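Spore germination protein GerM (Bacillus subtilis subsp. subtilis str. 168, PDB 6GZB) is of unknown molecular function but affects both sporulation and germination, and carries two GerMN domains in tandem. Local coordinates at residues V103-A106 and D107-V110; K157-N161 and G162-K166. All coordinates share one frame; numbering follows the deposited sequence.

Contact 1. Residues V103-A106 and D107-V110; sequences VLPA and DTTV. With EDO (1,2-ethanediol), chain H.
Thr-108 turns OG1 to the side of its own backbone N, opposite the carbonyl carbon (chi1 -58°), a rotation that brings the hydroxyl above the carbonyl plane of Pro-105, three residues back. The backbone torsions that allow this are those of a type II beta turn running from Pro-105 to Thr-108, in which Asp-107 takes a positive phi of 74°. Two donors of one residue then grip a single oxygen: the hydroxyl OG1 of Thr-108 lies 2.7 Å from Pro-105 O, and the amide N of Thr-108 closes the turn at 3.2 Å from the same Pro-105 O. Both arrive from the same face of the carbonyl, N less steeply than OG1. The pyrrolidine ring borders the hydroxyl as well, with Pro-105 CD 3.7 Å from Thr-108 OG1. Leu-104 directs its CB toward Thr-108, Leu-104 CB and Thr-108 CB being 4.4 Å apart, and both side chains also rest on Phe-124 of strand 119-124. Asp-107 and Ala-106, at the exposed corner, bring OD2 of the first to 4.1 Å from CB of the second. Beyond the turn, Thr-109 OG1 and O1 of a 1,2-ethanediol, probably from the crystallisation liquor, share a hydrogen bond of 2.7 Å. The loop thus leads from strand 100-101 into strand 110-114 through a turn fastened by backbone and side chain together: Pro-105 O, accepting from both donors of the buried residue Thr-108, ties the rotation of that side chain to the turn.

Contact 2. Residues K157-N161 and G162-K166; sequences KLRIN and GHELK
Arg-159 and Glu-164 stand side by side on one face of a tight beta hairpin, in which strand 155-160 reverses through a type I' turn, Ile-160 to His-163, into the short strand 163-164. The two form a non-hydrogen-bonded antiparallel pair, their side chains pointing the same way. Followed outward, Arg-159 begins with CB 3.4 Å from the carbonyl O of His-163; CG passes the same oxygen and the CA of Glu-164, and Arg-159 CD comes to 3.8 Å from Gly-162 O. NE, buried here without a polar partner in the model, lies against the CG methylene of Glu-164. The chain is extended from CG to NE, which carries the guanidinium out to the carboxylate, and Arg-159 NH2 makes a salt bridge of 3.3 Å to Glu-164 OE2, the two planar groups 29° apart. An alanine in place of Arg-159 would probably leave the Glu-164 carboxylate without this positive mate and strip the cover from Gly-162 O and the Glu-164 methylene. On the other face, Ile-160 and Leu-165 cross obliquely, Ile-160 CD1 reaching 3.8 Å from Leu-165 CD2; Phe-128 touches Ile-160, while Ile-175 touches Leu-165. Between these faces the backbones pair: Ile-160 and His-163 exchange two hydrogen bonds, and past them Leu-165 N donates to Leu-158 O. Gly-162, the third residue of the turn, has a positive phi of 88°, where a side chain would collide with the carbonyl of Asn-161. At the open end of the hairpin, one water accepts from Leu-158 N at 2.7 Å and lies 3.0 Å from Leu-165 O, to which it can donate.

Contact 1 precedes contact 2 along the chain, and both belong to the first of the two GerMN domains. Their centres are 15 Å apart, and their nearest atoms stay about 6 Å from each other. They serve opposite margins of one mixed four-stranded sheet: 103-110 leads into the edge strand 110-114, whereas 157-166 supplies strand 155-160 and the other edge strand, 163-164. Strand 119-124 lies between, and Phe-124 connects the two, meeting side chains of contact 1 and pairing by backbone with Arg-159 and Asn-161. Phe-128 likewise touches Leu-104 and Ile-160, consistent with both contacts bordering one apolar region around Phe-124 and Phe-128.

Contact 1. Residues V103-A106 and D107-V110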
loop_
_atom_site.group_PDB
_atom_site.type_symbol
_atom_site.label_atom_id
_atom_site.label_comp_id
_atom_site.label_asym_id
_atom_site.label_seq_id
_atom_site.Cartn_x
_atom_site.Cartn_y
_atom_site.Cartn_z
ATOM N N VAL A 103 15.633 2.115 3.031
ATOM C CA VAL A 103 15.014 3.435 2.878
ATOM C C VAL A 103 15.730 4.516 3.689
ATOM O O VAL A 103 15.987 5.610 3.197
ATOM C CB VAL A 103 13.536 3.395 3.312
ATOM C CG1 VAL A 103 12.915 4.783 3.236
ATOM C CG2 VAL A 103 12.757 2.428 2.444
ATOM N N LEU A 104 15.966 4.243 4.961
ATOM C CA LEU A 104 16.584 5.231 5.840
ATOM C C LEU A 104 18.103 5.162 5.719
ATOM O O LEU A 104 18.661 4.091 5.469
ATOM C CB LEU A 104 16.164 4.989 7.285
ATOM C CG LEU A 104 14.657 5.042 7.532
ATOM C CD1 LEU A 104 14.335 4.656 8.969
ATOM C CD2 LEU A 104 14.110 6.422 7.186
ATOM N N PRO A 105 18.776 6.313 5.867
ATOM C CA PRO A 105 20.232 6.374 5.737
ATOM C C PRO A 105 20.943 5.535 6.788
ATOM O O PRO A 105 20.418 5.336 7.886
ATOM C CB PRO A 105 20.542 7.858 5.929
ATOM C CG PRO A 105 19.266 8.564 5.584
ATOM C CD PRO A 105 18.182 7.648 6.054
ATOM N N ALA A 106 22.121 5.025 6.436
ATOM C CA ALA A 106 22.904 4.181 7.337
ATOM C C ALA A 106 23.128 4.871 8.672
ATOM O O ALA A 106 23.290 6.092 8.735
ATOM C CB ALA A 106 24.244 3.827 6.702
ATOM N N ASP A 107 23.069 4.079 9.737
ATOM C CA ASP A 107 23.379 4.538 11.084
ATOM C C ASP A 107 22.279 5.421 11.670
ATOM O O ASP A 107 22.448 5.989 12.745
ATOM C CB ASP A 107 24.721 5.272 11.117
ATOM C CG ASP A 107 25.885 4.385 10.716
ATOM O OD1 ASP A 107 26.023 3.282 11.289
ATOM O OD2 ASP A 107 26.665 4.796 9.828
ATOM N N THR A 108 21.129 5.482 11.005
ATOM C CA THR A 108 19.948 6.089 11.610
ATOM C C THR A 108 19.419 5.208 12.734
ATOM O O THR A 108 19.287 3.997 12.572
ATOM C CB THR A 108 18.833 6.325 10.574
ATOM O OG1 THR A 108 19.321 7.171 9.522
ATOM C CG2 THR A 108 17.627 6.981 11.231
ATOM N N THR A 109 19.177 5.813 13.896
ATOM C CA THR A 109 18.490 5.136 14.998
ATOM C C THR A 109 17.185 5.867 15.298
ATOM O O THR A 109 16.983 6.987 14.843
ATOM C CB THR A 109 19.357 5.112 16.272
ATOM O OG1 THR A 109 19.601 6.453 16.713
ATOM C CG2 THR A 109 20.692 4.412 16.002
ATOM N N VAL A 110 16.294 5.237 16.057
ATOM C CA VAL A 110 14.956 5.783 16.232
ATOM C C VAL A 110 14.299 5.292 17.514
ATOM O O VAL A 110 14.504 4.154 17.925
ATOM C CB VAL A 110 14.052 5.433 15.031
ATOM C CG1 VAL A 110 13.804 3.933 14.969
ATOM C CG2 VAL A 110 12.737 6.203 15.098
HETATM C C1 EDO H . 17.569 8.382 19.366
HETATM O O1 EDO H . 17.718 7.304 18.429
HETATM C C2 EDO H . 17.658 9.728 18.657
HETATM O O2 EDO H . 16.935 10.731 19.386
#

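Contact 2. Residues K157-N161 and G162-K166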
loop_
_atom_site.group_PDB
_atom_site.type_symbol
_atom_site.label_atom_id
_atom_site.label_comp_id
_atom_site.label_asym_id
_atom_site.label_seq_id
_atom_site.Cartn_x
_atom_site.Cartn_y
_atom_site.Cartn_z
ATOM N N LYS A 157 3.860 11.193 13.542
ATOM C CA LYS A 157 4.587 12.446 13.654
ATOM C C LYS A 157 6.075 12.139 13.620
ATOM O O LYS A 157 6.529 11.146 14.191
ATOM C CB LYS A 157 4.249 13.154 14.965
ATOM C CG LYS A 157 2.884 13.822 14.989
ATOM C CD LYS A 157 2.672 14.550 16.307
ATOM C CE LYS A 157 1.219 14.951 16.525
ATOM N NZ LYS A 157 0.732 15.906 15.493
ATOM N N LEU A 158 6.829 12.989 12.938
ATOM C CA LEU A 158 8.251 12.749 12.727
ATOM C C LEU A 158 9.073 13.746 13.539
ATOM O O LEU A 158 8.738 14.920 13.605
ATOM C CB LEU A 158 8.582 12.895 11.242
ATOM C CG LEU A 158 8.505 11.669 10.316
ATOM C CD1 LEU A 158 7.677 10.531 10.872
ATOM C CD2 LEU A 158 8.001 12.062 8.940
ATOM N N ARG A 159 10.135 13.272 14.179
ATOM C CA ARG A 159 11.083 14.166 14.830
ATOM C C ARG A 159 12.509 13.785 14.494
ATOM O O ARG A 159 12.798 12.625 14.203
ATOM C CB ARG A 159 10.894 14.129 16.345
ATOM C CG ARG A 159 9.604 14.773 16.821
ATOM C CD ARG A 159 9.403 14.554 18.310
ATOM N NE ARG A 159 8.178 15.181 18.786
ATOM C CZ ARG A 159 7.818 15.253 20.061
ATOM N NH1 ARG A 159 8.617 14.789 21.017
ATOM N NH2 ARG A 159 6.674 15.830 20.383
ATOM N N ILE A 160 13.402 14.768 14.550
ATOM C CA ILE A 160 14.840 14.506 14.550
ATOM C C ILE A 160 15.465 15.050 15.833
ATOM O O ILE A 160 15.381 16.243 16.118
ATOM C CB ILE A 160 15.532 15.147 13.338
ATOM C CG1 ILE A 160 14.892 14.661 12.039
ATOM C CG2 ILE A 160 17.021 14.830 13.339
ATOM C CD1 ILE A 160 15.414 15.379 10.810
ATOM N N ASN A 161 16.008 14.150 16.645
ATOM C CA ASN A 161 16.554 14.507 17.947
ATOM C C ASN A 161 15.583 15.366 18.755
ATOM O O ASN A 161 15.980 16.330 19.396
ATOM C CB ASN A 161 17.891 15.224 17.770
ATOM C CG ASN A 161 19.032 14.263 17.467
ATOM O OD1 ASN A 161 19.883 14.535 16.618
ATOM N ND2 ASN A 161 19.040 13.119 18.150
ATOM N N GLY A 162 14.303 15.012 18.708
ATOM C CA GLY A 162 13.292 15.645 19.540
ATOM C C GLY A 162 12.677 16.888 18.916
ATOM O O GLY A 162 11.673 17.400 19.406
ATOM N N HIS A 163 13.230 17.334 17.793
ATOM C CA HIS A 163 12.704 18.507 17.092
ATOM C C HIS A 163 11.602 18.096 16.114
ATOM O O HIS A 163 11.793 17.195 15.300
ATOM C CB HIS A 163 13.839 19.214 16.345
ATOM C CG HIS A 163 13.383 20.310 15.437
ATOM N ND1 HIS A 163 12.885 21.508 15.904
ATOM C CD2 HIS A 163 13.394 20.406 14.086
ATOM C CE1 HIS A 163 12.580 22.283 14.876
ATOM N NE2 HIS A 163 12.864 21.631 13.763
ATOM N N GLU A 164 10.444 18.744 16.215
ATOM C CA GLU A 164 9.289 18.382 15.394
ATOM C C GLU A 164 9.525 18.787 13.948
ATOM O O GLU A 164 10.067 19.850 13.684
ATOM C CB GLU A 164 8.019 19.042 15.925
ATOM C CG GLU A 164 7.394 18.304 17.097
ATOM C CD GLU A 164 6.428 19.170 17.888
ATOM O OE1 GLU A 164 5.901 20.161 17.337
ATOM O OE2 GLU A 164 6.215 18.872 19.077
ATOM N N LEU A 165 9.207 17.886 13.024
ATOM C CA LEU A 165 9.348 18.161 11.601
ATOM C C LEU A 165 8.026 18.653 11.017
ATOM O O LEU A 165 7.060 17.898 10.914
ATOM C CB LEU A 165 9.776 16.897 10.849
ATOM C CG LEU A 165 11.162 16.321 11.122
ATOM C CD1 LEU A 165 11.555 15.401 9.975
ATOM C CD2 LEU A 165 12.196 17.422 11.313
ATOM N N LYS A 166 8.014 19.901 10.576
ATOM C CA LYS A 166 6.929 20.423 9.758
ATOM C C LYS A 166 7.277 20.301 8.282
ATOM O O LYS A 166 6.402 20.379 7.429
ATOM C CB LYS A 166 6.660 21.890 10.107
ATOM C CG LYS A 166 6.093 22.100 11.505
ATOM C CD LYS A 166 6.359 23.512 12.016
ATOM C CE LYS A 166 5.439 24.532 11.362
ATOM N NZ LYS A 166 5.867 25.925 11.660
HETATM O O HOH W 1 6.041 15.157 11.520
#